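Local coordinates for protein lipocalin AI-4 (Rhodnius prolixus, PDB 5H9N) that binds cysteinyl leukotrienes such as leukotriene C4 in the cavity of a salivary lipocalin barrel and thereby probably sequesters them during blood feeding, at residues Cys10-Gly15 against Ser73-Phe78; Tyr105-Arg110 against Ser139-Gln144; Asp121-Phe126 against Asn143-Thr148. The protein carries 1 engineered substitution. One frame throughout, in Å; residues are numbered along the deposited sequence.

Contact 1 of 3, residues Cys10-Gly15 against Ser73-Phe78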
loop_
_atom_site.group_PDB
_atom_site.type_symbol
_atom_site.label_atom_id
_atom_site.label_comp_id
_atom_site.label_asym_id
_atom_site.label_seq_id
_atom_site.Cartn_x
_atom_site.Cartn_y
_atom_site.Cartn_z
ATOM N N CYS A 10 11.673 -8.765 -2.648
ATOM C CA CYS A 10 10.755 -7.673 -2.959
ATOM C C CYS A 10 11.161 -6.974 -4.250
ATOM O O CYS A 10 12.359 -6.823 -4.548
ATOM C CB CYS A 10 10.697 -6.665 -1.816
ATOM S SG CYS A 10 9.989 -7.347 -0.321
ATOM N N ASN A 11 10.174 -6.569 -5.034
ATOM C CA ASN A 11 10.426 -5.927 -6.321
ATOM C C ASN A 11 10.690 -4.431 -6.140
ATOM O O ASN A 11 9.825 -3.705 -5.672
ATOM C CB ASN A 11 9.221 -6.180 -7.243
ATOM C CG ASN A 11 9.493 -5.851 -8.703
ATOM O OD1 ASN A 11 10.381 -5.071 -9.034
ATOM N ND2 ASN A 11 8.704 -6.452 -9.590
ATOM N N ALA A 12 11.877 -3.970 -6.511
ATOM C CA ALA A 12 12.195 -2.548 -6.377
ATOM C C ALA A 12 11.513 -1.683 -7.443
ATOM O O ALA A 12 11.486 -0.454 -7.316
ATOM C CB ALA A 12 13.694 -2.338 -6.414
ATOM N N LEU A 13 10.951 -2.319 -8.472
ATOM C CA LEU A 13 10.122 -1.642 -9.485
ATOM C C LEU A 13 10.891 -0.518 -10.171
ATOM O O LEU A 13 10.337 0.518 -10.522
ATOM C CB LEU A 13 8.817 -1.116 -8.870
ATOM C CG LEU A 13 7.868 -2.259 -8.491
ATOM C CD1 LEU A 13 6.630 -1.762 -7.774
ATOM C CD2 LEU A 13 7.481 -3.034 -9.741
ATOM N N SER A 14 12.180 -0.738 -10.365
ATOM C CA SER A 14 13.015 0.257 -11.009
ATOM C C SER A 14 12.443 0.634 -12.383
ATOM O O SER A 14 12.180 -0.237 -13.204
ATOM C CB SER A 14 14.443 -0.273 -11.136
ATOM O OG SER A 14 15.290 0.700 -11.710
ATOM N N GLY A 15 12.236 1.930 -12.621
ATOM C CA GLY A 15 11.718 2.396 -13.898
ATOM C C GLY A 15 10.203 2.321 -14.003
ATOM O O GLY A 15 9.612 2.685 -15.024
ATOM N N SER A 73 16.555 4.229 2.537
ATOM C CA SER A 73 17.691 4.928 1.960
ATOM C C SER A 73 18.106 4.443 0.563
ATOM O O SER A 73 18.421 5.245 -0.318
ATOM C CB SER A 73 18.877 4.815 2.920
ATOM O OG SER A 73 20.030 5.431 2.375
ATOM N N GLY A 74 18.100 3.134 0.357
ATOM C CA GLY A 74 18.657 2.567 -0.859
ATOM C C GLY A 74 17.686 2.369 -2.003
ATOM O O GLY A 74 18.112 2.009 -3.090
ATOM N N ASN A 75 16.392 2.585 -1.761
ATOM C CA ASN A 75 15.355 2.321 -2.762
ATOM C C ASN A 75 14.420 3.504 -2.904
ATOM O O ASN A 75 13.504 3.697 -2.090
ATOM C CB ASN A 75 14.524 1.076 -2.409
ATOM C CG ASN A 75 15.358 -0.185 -2.319
ATOM O OD1 ASN A 75 15.662 -0.665 -1.221
ATOM N ND2 ASN A 75 15.734 -0.737 -3.472
ATOM N N GLN A 76 14.667 4.307 -3.931
ATOM C CA GLN A 76 13.876 5.501 -4.186
ATOM C C GLN A 76 12.389 5.192 -4.271
ATOM O O GLN A 76 11.975 4.263 -4.968
ATOM C CB GLN A 76 14.359 6.155 -5.475
ATOM C CG GLN A 76 13.759 7.501 -5.776
ATOM C CD GLN A 76 14.303 8.076 -7.066
ATOM O OE1 GLN A 76 15.403 8.629 -7.096
ATOM N NE2 GLN A 76 13.544 7.932 -8.147
ATOM N N GLY A 77 11.599 5.957 -3.523
ATOM C CA GLY A 77 10.156 5.792 -3.525
ATOM C C GLY A 77 9.628 4.866 -2.453
ATOM O O GLY A 77 8.426 4.870 -2.174
ATOM N N PHE A 78 10.503 4.083 -1.843
ATOM C CA PHE A 78 10.052 3.108 -0.848
ATOM C C PHE A 78 10.051 3.651 0.571
ATOM O O PHE A 78 10.895 4.474 0.970
ATOM C CB PHE A 78 10.906 1.838 -0.909
ATOM C CG PHE A 78 10.406 0.837 -1.914
ATOM C CD1 PHE A 78 10.794 0.918 -3.236
ATOM C CD2 PHE A 78 9.527 -0.177 -1.538
ATOM C CE1 PHE A 78 10.316 -0.004 -4.168
ATOM C CE2 PHE A 78 9.055 -1.071 -2.457
ATOM C CZ PHE A 78 9.452 -0.998 -3.764
#

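Contact 2 of 3, residues Tyr105-Arg110 against Ser139-Gln144. With LTX ((5~{S},6~{R},7~{E},9~{E},11~{Z},14~{Z})-6-[(2~{R})-2-[[(4~{S})-4-azanyl-5-oxidanyl-5-oxidanylidene-pentanoyl]amino]-3-( 2-hydroxy-2-oxoethylamino)-3-oxidanylidene-propyl]sulfanyl-5-oxidanyl-icosa-7,9,11,14-tetraenoic acid), chain B.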
loop_
_atom_site.group_PDB
_atom_site.type_symbol
_atom_site.label_atom_id
_atom_site.label_comp_id
_atom_site.label_asym_id
_atom_site.label_seq_id
_atom_site.Cartn_x
_atom_site.Cartn_y
_atom_site.Cartn_z
ATOM N N TYR A 105 -7.216 8.363 -6.361
ATOM C CA TYR A 105 -6.723 6.989 -6.336
ATOM C C TYR A 105 -5.235 6.926 -6.077
ATOM O O TYR A 105 -4.512 7.893 -6.323
ATOM C CB TYR A 105 -7.025 6.287 -7.667
ATOM C CG TYR A 105 -6.314 6.909 -8.861
ATOM C CD1 TYR A 105 -5.006 6.559 -9.189
ATOM C CD2 TYR A 105 -6.957 7.841 -9.660
ATOM C CE1 TYR A 105 -4.355 7.145 -10.280
ATOM C CE2 TYR A 105 -6.313 8.421 -10.750
ATOM C CZ TYR A 105 -5.019 8.068 -11.049
ATOM O OH TYR A 105 -4.392 8.654 -12.135
ATOM N N ALA A 106 -4.770 5.762 -5.645
ATOM C CA ALA A 106 -3.347 5.486 -5.556
ATOM C C ALA A 106 -3.113 4.009 -5.762
ATOM O O ALA A 106 -3.764 3.180 -5.112
ATOM C CB ALA A 106 -2.789 5.928 -4.214
ATOM N N LEU A 107 -2.207 3.661 -6.661
ATOM C CA LEU A 107 -1.763 2.291 -6.867
ATOM C C LEU A 107 -0.456 2.106 -6.132
ATOM O O LEU A 107 0.506 2.818 -6.420
ATOM C CB LEU A 107 -1.562 2.014 -8.357
ATOM C CG LEU A 107 -1.071 0.617 -8.720
ATOM C CD1 LEU A 107 -2.105 -0.427 -8.356
ATOM C CD2 LEU A 107 -0.665 0.535 -10.192
ATOM N N LEU A 108 -0.434 1.195 -5.165
ATOM C CA LEU A 108 0.746 0.923 -4.357
ATOM C C LEU A 108 1.253 -0.482 -4.557
ATOM O O LEU A 108 0.491 -1.404 -4.882
ATOM C CB LEU A 108 0.450 1.135 -2.862
ATOM C CG LEU A 108 0.603 2.543 -2.287
ATOM C CD1 LEU A 108 -0.362 3.512 -2.966
ATOM C CD2 LEU A 108 0.384 2.533 -0.778
ATOM N N TYR A 109 2.539 -0.653 -4.318
ATOM C CA TYR A 109 3.165 -1.963 -4.202
ATOM C C TYR A 109 3.532 -2.147 -2.744
ATOM O O TYR A 109 4.062 -1.215 -2.130
ATOM C CB TYR A 109 4.401 -2.048 -5.090
ATOM C CG TYR A 109 5.192 -3.323 -4.916
ATOM C CD1 TYR A 109 4.717 -4.528 -5.422
ATOM C CD2 TYR A 109 6.409 -3.331 -4.242
ATOM C CE1 TYR A 109 5.431 -5.695 -5.270
ATOM C CE2 TYR A 109 7.130 -4.491 -4.086
ATOM C CZ TYR A 109 6.636 -5.673 -4.588
ATOM O OH TYR A 109 7.392 -6.818 -4.420
ATOM N N ARG A 110 3.217 -3.305 -2.173
ATOM C CA ARG A 110 3.555 -3.597 -0.794
ATOM C C ARG A 110 4.275 -4.932 -0.714
ATOM O O ARG A 110 3.944 -5.863 -1.445
ATOM C CB ARG A 110 2.296 -3.617 0.081
ATOM C CG ARG A 110 2.567 -3.824 1.574
ATOM C CD ARG A 110 1.356 -3.489 2.439
ATOM N NE ARG A 110 0.250 -4.403 2.193
ATOM C CZ ARG A 110 -0.992 -4.203 2.627
ATOM N NH1 ARG A 110 -1.278 -3.107 3.324
ATOM N NH2 ARG A 110 -1.944 -5.076 2.333
ATOM N N SER A 139 -5.386 2.854 -16.585
ATOM C CA SER A 139 -5.569 1.811 -17.586
ATOM C C SER A 139 -4.254 1.307 -18.180
ATOM O O SER A 139 -3.966 0.113 -18.172
ATOM C CB SER A 139 -6.471 2.330 -18.701
ATOM O OG SER A 139 -5.820 3.365 -19.413
ATOM N N THR A 140 -3.450 2.231 -18.692
ATOM C CA THR A 140 -2.209 1.857 -19.355
ATOM C C THR A 140 -1.209 1.265 -18.358
ATOM O O THR A 140 -0.560 0.259 -18.636
ATOM C CB THR A 140 -1.596 3.062 -20.076
ATOM O OG1 THR A 140 -2.603 3.660 -20.903
ATOM C CG2 THR A 140 -0.422 2.626 -20.935
ATOM N N LYS A 141 -1.110 1.882 -17.186
ATOM C CA LYS A 141 -0.179 1.423 -16.158
ATOM C C LYS A 141 -0.517 0.009 -15.685
ATOM O O LYS A 141 0.373 -0.825 -15.506
ATOM C CB LYS A 141 -0.181 2.384 -14.973
ATOM C CG LYS A 141 0.870 2.077 -13.928
ATOM C CD LYS A 141 2.245 2.135 -14.564
ATOM C CE LYS A 141 3.299 2.561 -13.575
ATOM N NZ LYS A 141 4.596 2.815 -14.252
ATOM N N LEU A 142 -1.800 -0.264 -15.486
ATOM C CA LEU A 142 -2.232 -1.599 -15.076
ATOM C C LEU A 142 -1.907 -2.624 -16.157
ATOM O O LEU A 142 -1.479 -3.735 -15.851
ATOM C CB LEU A 142 -3.724 -1.614 -14.760
ATOM C CG LEU A 142 -4.137 -0.817 -13.522
ATOM C CD1 LEU A 142 -5.656 -0.685 -13.458
ATOM C CD2 LEU A 142 -3.604 -1.475 -12.242
ATOM N N ASN A 143 -2.088 -2.253 -17.420
ATOM C CA ASN A 143 -1.717 -3.147 -18.503
ATOM C C ASN A 143 -0.222 -3.456 -18.471
ATOM O O ASN A 143 0.173 -4.619 -18.574
ATOM C CB ASN A 143 -2.108 -2.548 -19.854
ATOM C CG ASN A 143 -1.807 -3.478 -21.009
ATOM O OD1 ASN A 143 -0.772 -3.358 -21.662
ATOM N ND2 ASN A 143 -2.712 -4.417 -21.263
ATOM N N GLN A 144 0.591 -2.420 -18.301
ATOM C CA GLN A 144 2.041 -2.562 -18.267
ATOM C C GLN A 144 2.497 -3.470 -17.131
ATOM O O GLN A 144 3.449 -4.240 -17.289
ATOM C CB GLN A 144 2.696 -1.186 -18.156
ATOM C CG GLN A 144 2.511 -0.358 -19.428
ATOM C CD GLN A 144 2.978 1.080 -19.293
ATOM O OE1 GLN A 144 3.045 1.627 -18.192
ATOM N NE2 GLN A 144 3.298 1.704 -20.424
HETATM O O2 LTX B . 0.740 -6.930 1.077
HETATM C C1 LTX B . -0.179 -7.778 0.993
HETATM O O1 LTX B . -1.382 -7.459 0.825
HETATM C C2 LTX B . 0.182 -9.242 1.081
HETATM C C3 LTX B . -0.264 -9.794 2.431
HETATM C C4 LTX B . 0.126 -8.840 3.558
HETATM C C5 LTX B . -0.067 -9.499 4.917
HETATM O O3 LTX B . -1.464 -9.639 5.212
HETATM C C6 LTX B . 0.611 -8.709 6.032
HETATM C C7 LTX B . -0.014 -7.329 6.194
HETATM C C8 LTX B . 0.663 -6.195 5.948
HETATM C C9 LTX B . 0.016 -4.888 6.142
HETATM C C10 LTX B . 0.671 -3.718 6.144
HETATM C C11 LTX B . -0.060 -2.465 6.361
HETATM C C12 LTX B . 0.446 -1.225 6.363
HETATM C C13 LTX B . 1.905 -0.872 6.136
HETATM C C14 LTX B . 2.263 -0.884 4.663
HETATM C C15 LTX B . 1.929 0.079 3.812
HETATM C C16 LTX B . 1.160 1.307 4.241
HETATM C C17 LTX B . 0.223 1.750 3.122
HETATM C C18 LTX B . -0.390 3.101 3.469
HETATM C C19 LTX B . -1.550 3.455 2.550
HETATM C C20 LTX B . -2.115 4.819 2.896
HETATM O O32 LTX B . -3.981 -6.520 10.054
HETATM C C21 LTX B . -2.904 -7.018 9.678
HETATM O O31 LTX B . -2.580 -7.135 8.478
HETATM C CA3 LTX B . -1.947 -7.509 10.733
HETATM N N3 LTX B . -0.730 -8.012 10.114
HETATM C C22 LTX B . 0.164 -8.760 10.754
HETATM O O33 LTX B . 0.005 -9.079 11.919
HETATM C CA2 LTX B . 1.396 -9.222 10.028
HETATM C CB2 LTX B . 1.461 -8.716 8.587
HETATM S SG2 LTX B . 0.460 -9.685 7.508
HETATM N N2 LTX B . 1.515 -10.663 10.098
HETATM C CD1 LTX B . 2.643 -11.251 10.470
HETATM O OE1 LTX B . 3.732 -10.696 10.424
HETATM C CG1 LTX B . 2.478 -12.674 10.948
HETATM C CB1 LTX B . 3.818 -13.387 11.043
HETATM C CA1 LTX B . 3.598 -14.898 11.020
HETATM N N1 LTX B . 2.716 -15.249 9.888
HETATM C C23 LTX B . 2.966 -15.362 12.297
HETATM O O11 LTX B . 1.889 -15.996 12.232
HETATM O O12 LTX B . 3.544 -15.104 13.375
#

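Contact 3 of 3, residues Asp121-Phe126 against Asn143-Thr148. With LTX ((5~{S},6~{R},7~{E},9~{E},11~{Z},14~{Z})-6-[(2~{R})-2-[[(4~{S})-4-azanyl-5-oxidanyl-5-oxidanylidene-pentanoyl]amino]-3-( 2-hydroxy-2-oxoethylamino)-3-oxidanylidene-propyl]sulfanyl-5-oxidanyl-icosa-7,9,11,14-tetraenoic acid), chain B.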
loop_
_atom_site.group_PDB
_atom_site.type_symbol
_atom_site.label_atom_id
_atom_site.label_comp_id
_atom_site.label_asym_id
_atom_site.label_seq_id
_atom_site.Cartn_x
_atom_site.Cartn_y
_atom_site.Cartn_z
ATOM N N ASP A 121 4.081 -10.201 -1.327
ATOM C CA ASP A 121 3.874 -8.867 -1.875
ATOM C C ASP A 121 2.493 -8.760 -2.509
ATOM O O ASP A 121 1.725 -9.735 -2.541
ATOM C CB ASP A 121 5.001 -8.466 -2.850
ATOM C CG ASP A 121 5.036 -9.275 -4.121
ATOM O OD1 ASP A 121 4.151 -10.124 -4.352
ATOM O OD2 ASP A 121 5.964 -9.022 -4.920
ATOM N N ASN A 122 2.165 -7.573 -2.990
ATOM C CA ASN A 122 0.839 -7.311 -3.516
ATOM C C ASN A 122 0.858 -5.982 -4.231
ATOM O O ASN A 122 1.717 -5.125 -3.950
ATOM C CB ASN A 122 -0.198 -7.296 -2.391
ATOM C CG ASN A 122 -1.548 -7.827 -2.833
ATOM O OD1 ASN A 122 -1.830 -7.972 -4.029
ATOM N ND2 ASN A 122 -2.396 -8.127 -1.859
ATOM N N PHE A 123 -0.082 -5.806 -5.153
ATOM C CA PHE A 123 -0.417 -4.470 -5.647
ATOM C C PHE A 123 -1.783 -4.107 -5.107
ATOM O O PHE A 123 -2.699 -4.926 -5.106
ATOM C CB PHE A 123 -0.394 -4.401 -7.168
ATOM C CG PHE A 123 0.990 -4.429 -7.751
ATOM C CD1 PHE A 123 1.611 -5.640 -8.034
ATOM C CD2 PHE A 123 1.680 -3.246 -8.026
ATOM C CE1 PHE A 123 2.885 -5.676 -8.585
ATOM C CE2 PHE A 123 2.948 -3.276 -8.565
ATOM C CZ PHE A 123 3.555 -4.494 -8.852
ATOM N N LEU A 124 -1.880 -2.872 -4.619
ATOM C CA LEU A 124 -3.016 -2.367 -3.862
ATOM C C LEU A 124 -3.580 -1.145 -4.536
ATOM O O LEU A 124 -2.826 -0.253 -4.914
ATOM C CB LEU A 124 -2.574 -1.994 -2.448
ATOM C CG LEU A 124 -1.783 -3.031 -1.647
ATOM C CD1 LEU A 124 -1.358 -2.447 -0.310
ATOM C CD2 LEU A 124 -2.583 -4.284 -1.432
ATOM N N LEU A 125 -4.895 -1.077 -4.655
ATOM C CA LEU A 125 -5.558 0.125 -5.134
ATOM C C LEU A 125 -6.312 0.775 -3.987
ATOM O O LEU A 125 -7.238 0.169 -3.405
ATOM C CB LEU A 125 -6.512 -0.181 -6.280
ATOM C CG LEU A 125 -7.246 1.044 -6.856
ATOM C CD1 LEU A 125 -6.242 2.011 -7.488
ATOM C CD2 LEU A 125 -8.305 0.621 -7.864
ATOM N N PHE A 126 -5.876 1.993 -3.670
ATOM C CA PHE A 126 -6.514 2.834 -2.677
ATOM C C PHE A 126 -7.367 3.895 -3.349
ATOM O O PHE A 126 -7.020 4.405 -4.422
ATOM C CB PHE A 126 -5.478 3.496 -1.768
ATOM C CG PHE A 126 -4.752 2.534 -0.875
ATOM C CD1 PHE A 126 -3.640 1.834 -1.343
ATOM C CD2 PHE A 126 -5.187 2.289 0.417
ATOM C CE1 PHE A 126 -2.967 0.946 -0.522
ATOM C CE2 PHE A 126 -4.515 1.397 1.231
ATOM C CZ PHE A 126 -3.406 0.736 0.758
ATOM N N ASN A 143 -2.088 -2.253 -17.420
ATOM C CA ASN A 143 -1.717 -3.147 -18.503
ATOM C C ASN A 143 -0.222 -3.456 -18.471
ATOM O O ASN A 143 0.173 -4.619 -18.574
ATOM C CB ASN A 143 -2.108 -2.548 -19.854
ATOM C CG ASN A 143 -1.807 -3.478 -21.009
ATOM O OD1 ASN A 143 -0.772 -3.358 -21.662
ATOM N ND2 ASN A 143 -2.712 -4.417 -21.263
ATOM N N GLN A 144 0.591 -2.420 -18.301
ATOM C CA GLN A 144 2.041 -2.562 -18.267
ATOM C C GLN A 144 2.497 -3.470 -17.131
ATOM O O GLN A 144 3.449 -4.240 -17.289
ATOM C CB GLN A 144 2.696 -1.186 -18.156
ATOM C CG GLN A 144 2.511 -0.358 -19.428
ATOM C CD GLN A 144 2.978 1.080 -19.293
ATOM O OE1 GLN A 144 3.045 1.627 -18.192
ATOM N NE2 GLN A 144 3.298 1.704 -20.424
ATOM N N LEU A 145 1.812 -3.395 -15.996
ATOM C CA LEU A 145 2.149 -4.218 -14.844
ATOM C C LEU A 145 1.429 -5.564 -14.817
ATOM O O LEU A 145 1.578 -6.324 -13.856
ATOM C CB LEU A 145 1.827 -3.466 -13.554
ATOM C CG LEU A 145 2.628 -2.196 -13.270
ATOM C CD1 LEU A 145 1.976 -1.420 -12.139
ATOM C CD2 LEU A 145 4.067 -2.536 -12.917
ATOM N N GLU A 146 0.642 -5.843 -15.855
ATOM C CA GLU A 146 -0.140 -7.079 -15.950
ATOM C C GLU A 146 -1.110 -7.229 -14.772
ATOM O O GLU A 146 -1.250 -8.306 -14.191
ATOM C CB GLU A 146 0.799 -8.287 -16.053
ATOM C CG GLU A 146 1.919 -8.079 -17.075
ATOM C CD GLU A 146 2.800 -9.300 -17.266
ATOM O OE1 GLU A 146 2.839 -10.159 -16.363
ATOM O OE2 GLU A 146 3.461 -9.395 -18.322
ATOM N N LEU A 147 -1.784 -6.136 -14.432
ATOM C CA LEU A 147 -2.765 -6.108 -13.352
ATOM C C LEU A 147 -4.168 -5.884 -13.899
ATOM O O LEU A 147 -4.870 -4.956 -13.488
ATOM C CB LEU A 147 -2.422 -5.012 -12.355
ATOM C CG LEU A 147 -1.076 -5.170 -11.649
ATOM C CD1 LEU A 147 -0.789 -3.931 -10.844
ATOM C CD2 LEU A 147 -1.081 -6.408 -10.740
ATOM N N THR A 148 -4.573 -6.749 -14.819
ATOM C CA THR A 148 -5.796 -6.532 -15.578
ATOM C C THR A 148 -7.060 -7.071 -14.913
ATOM O O THR A 148 -8.162 -6.877 -15.429
ATOM C CB THR A 148 -5.682 -7.154 -16.979
ATOM O OG1 THR A 148 -5.409 -8.556 -16.859
ATOM C CG2 THR A 148 -4.562 -6.486 -17.765
HETATM O O2 LTX B . 0.740 -6.930 1.077
HETATM C C1 LTX B . -0.179 -7.778 0.993
HETATM O O1 LTX B . -1.382 -7.459 0.825
HETATM C C2 LTX B . 0.182 -9.242 1.081
HETATM C C3 LTX B . -0.264 -9.794 2.431
HETATM C C4 LTX B . 0.126 -8.840 3.558
HETATM C C5 LTX B . -0.067 -9.499 4.917
HETATM O O3 LTX B . -1.464 -9.639 5.212
HETATM C C6 LTX B . 0.611 -8.709 6.032
HETATM C C7 LTX B . -0.014 -7.329 6.194
HETATM C C8 LTX B . 0.663 -6.195 5.948
HETATM C C9 LTX B . 0.016 -4.888 6.142
HETATM C C10 LTX B . 0.671 -3.718 6.144
HETATM C C11 LTX B . -0.060 -2.465 6.361
HETATM C C12 LTX B . 0.446 -1.225 6.363
HETATM C C13 LTX B . 1.905 -0.872 6.136
HETATM C C14 LTX B . 2.263 -0.884 4.663
HETATM C C15 LTX B . 1.929 0.079 3.812
HETATM C C16 LTX B . 1.160 1.307 4.241
HETATM C C17 LTX B . 0.223 1.750 3.122
HETATM C C18 LTX B . -0.390 3.101 3.469
HETATM C C19 LTX B . -1.550 3.455 2.550
HETATM C C20 LTX B . -2.115 4.819 2.896
HETATM O O32 LTX B . -3.981 -6.520 10.054
HETATM C C21 LTX B . -2.904 -7.018 9.678
HETATM O O31 LTX B . -2.580 -7.135 8.478
HETATM C CA3 LTX B . -1.947 -7.509 10.733
HETATM N N3 LTX B . -0.730 -8.012 10.114
HETATM C C22 LTX B . 0.164 -8.760 10.754
HETATM O O33 LTX B . 0.005 -9.079 11.919
HETATM C CA2 LTX B . 1.396 -9.222 10.028
HETATM C CB2 LTX B . 1.461 -8.716 8.587
HETATM S SG2 LTX B . 0.460 -9.685 7.508
HETATM N N2 LTX B . 1.515 -10.663 10.098
HETATM C CD1 LTX B . 2.643 -11.251 10.470
HETATM O OE1 LTX B . 3.732 -10.696 10.424
HETATM C CG1 LTX B . 2.478 -12.674 10.948
HETATM C CB1 LTX B . 3.818 -13.387 11.043
HETATM C CA1 LTX B . 3.598 -14.898 11.020
HETATM N N1 LTX B . 2.716 -15.249 9.888
HETATM C C23 LTX B . 2.966 -15.362 12.297
HETATM O O11 LTX B . 1.889 -15.996 12.232
HETATM O O12 LTX B . 3.544 -15.104 13.375
#

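Contact 1 of 3, residues Cys10-Gly15 against Ser73-Phe78
Phe78 reaches from the turn between strands 63-71 and 78-85 of the lipocalin barrel to the N-terminal segment at Asn11 and Ala12. Across this contact its ring meets two backbone carbonyls rather than a side chain. Ala12 O lies in the ring plane at the edge, 3.4 Å from Phe78 CE1, so the weakly positive ring rim faces the oxygen; Asn11 O comes to 3.3 Å from CZ of the same ring on an oblique line. The CB of Phe78 already points at 10-15, and chi2 (86°) turns the CE1 edge to Ala12 O. The ring also touches Ile6, Ala96 and Tyr109.

Each segment is folded by a hydrogen bond of its own. In 10-15 it closes an Asx turn: Leu13 N donates to Asn11 OD1 at 2.9 Å, approaching from above the carbonyl plane. In 73-78 a type II beta turn runs from Asn75 to Phe78, closed by Phe78 N to Asn75 O at 3.0 Å; Gly77 takes its positive phi. No hydrogen bond joins the two segments directly, but Asn75 OD1 accepts from the backbone N of Ile6, and the disulfide from Cys10 to Cys111 ties the first segment to strand 105-112.

The remaining contact is van der Waals. Asn75 sets CG anti to its carbonyl carbon (chi1 -60°), and its amide nitrogen ND2 stands 3.9 Å from the methyl CB of Ala12.

Contact 2 of 3, residues Tyr105-Arg110 against Ser139-Gln144
Leu107 and Leu142 meet through single methyls, CD2 to CD2 at 4.1 Å, with the two side chains crossing obliquely. Leu107 holds CG anti to its backbone N (chi1 179°), which carries the isobutyl group out from the strand toward the helix. Leu142 instead has CG anti to its carbonyl carbon (chi1 -68°); its CB starts off to one side of the strand, and the side chain then brings CD2 back to Leu107. Lys141 adds only its aliphatic part: CG is 4.3 Å from Leu107 CD2, while the chain beyond leads away to put NZ on the backbone O of Lys16.

The alternate residues of the strand face the barrel interior and leukotriene C4. Arg110, bent at chi3 (66°), grips the C1 carboxylate with two bonds, NE to O2 at 2.8 Å and NH2 to O1 at 2.9 Å, both nearly straight. C9 of the lipid lies over one guanidinium face, and Leu108 CD2 packs on C19 at 4.0 Å.

Helix 139-144 thus rests on the outer face of strand 105-112 at Leu107; the strand hydrogen-bonds between strands 90-100 and 120-127. Val98 of the former touches Lys141, and Leu147 beyond the helix touches Leu142.

Contact 3 of 3, residues Asp121-Phe126 against Asn143-Thr148
The Phe123 ring receives Leu147 over one face: CD1 stands 4.0 Å from the ring centroid and 28° off the normal, a CH-pi contact displaced toward CG, to which the same methyl comes within 3.6 Å. The second methyl, CD2, lies 3.9 Å from Phe123 CD1, so both branches of Leu147 bear on the CB end of the ring. Leu147 keeps CG beside its backbone N and anti to the carbonyl carbon (chi1 -62°), which helps lay the two methyls against the ring. Leu145 CD1 approaches more obliquely, 4.1 Å from Phe123 CE2. Both leucine side chains cross that of Phe123 at about a right angle. Phe126, on the other side of the strand, has C19 of the leukotriene tail over one face, 3.7 Å from CZ and offset toward the rim, and is edge-to-face with Tyr48.

Strand 120-127 belongs to the lipocalin barrel, and its residues alternate between the ligand cavity and the outer surface where the C-terminal segment packs. Helix 139-144 ends here in a Schellman motif: Glu146 takes a positive phi (59°), and two backbone bonds reach back into the last turn, Glu146 N to Asn143 O and Leu147 N to Leu142 O. That reversal helps bring Leu147 to the barrel wall shortly after Leu145, and both point at Phe123.

On the inward side Asn122 donates from ND2 to O1 of the leukotriene C1 carboxylate, 2.9 Å and nearly straight. The backbone N of Asp38 donates to Asn122 OD1, fixing which end of the amide faces the ligand.

How the contacts relate
Contacts 2 and 3 are buried and lie only 5 Å apart, centre to centre; they share Asn143 and Gln144 and pack the end of helix 139-144 and the following turn on the neighbouring strands 105-112 and 120-127. Both are apolar outside the barrel, and the same strands carry polar and lipid contacts to the leukotriene within it. Contact 1, about 15 Å from contact 2 between centres, is only partly buried, and meets through backbone carbonyls at a ring instead of leucine methyls. Tyr109 links all three: it touches Leu13 and Phe78, its OH bonds with Asn11 N and Asp121 OD2, and its ring meets Phe123.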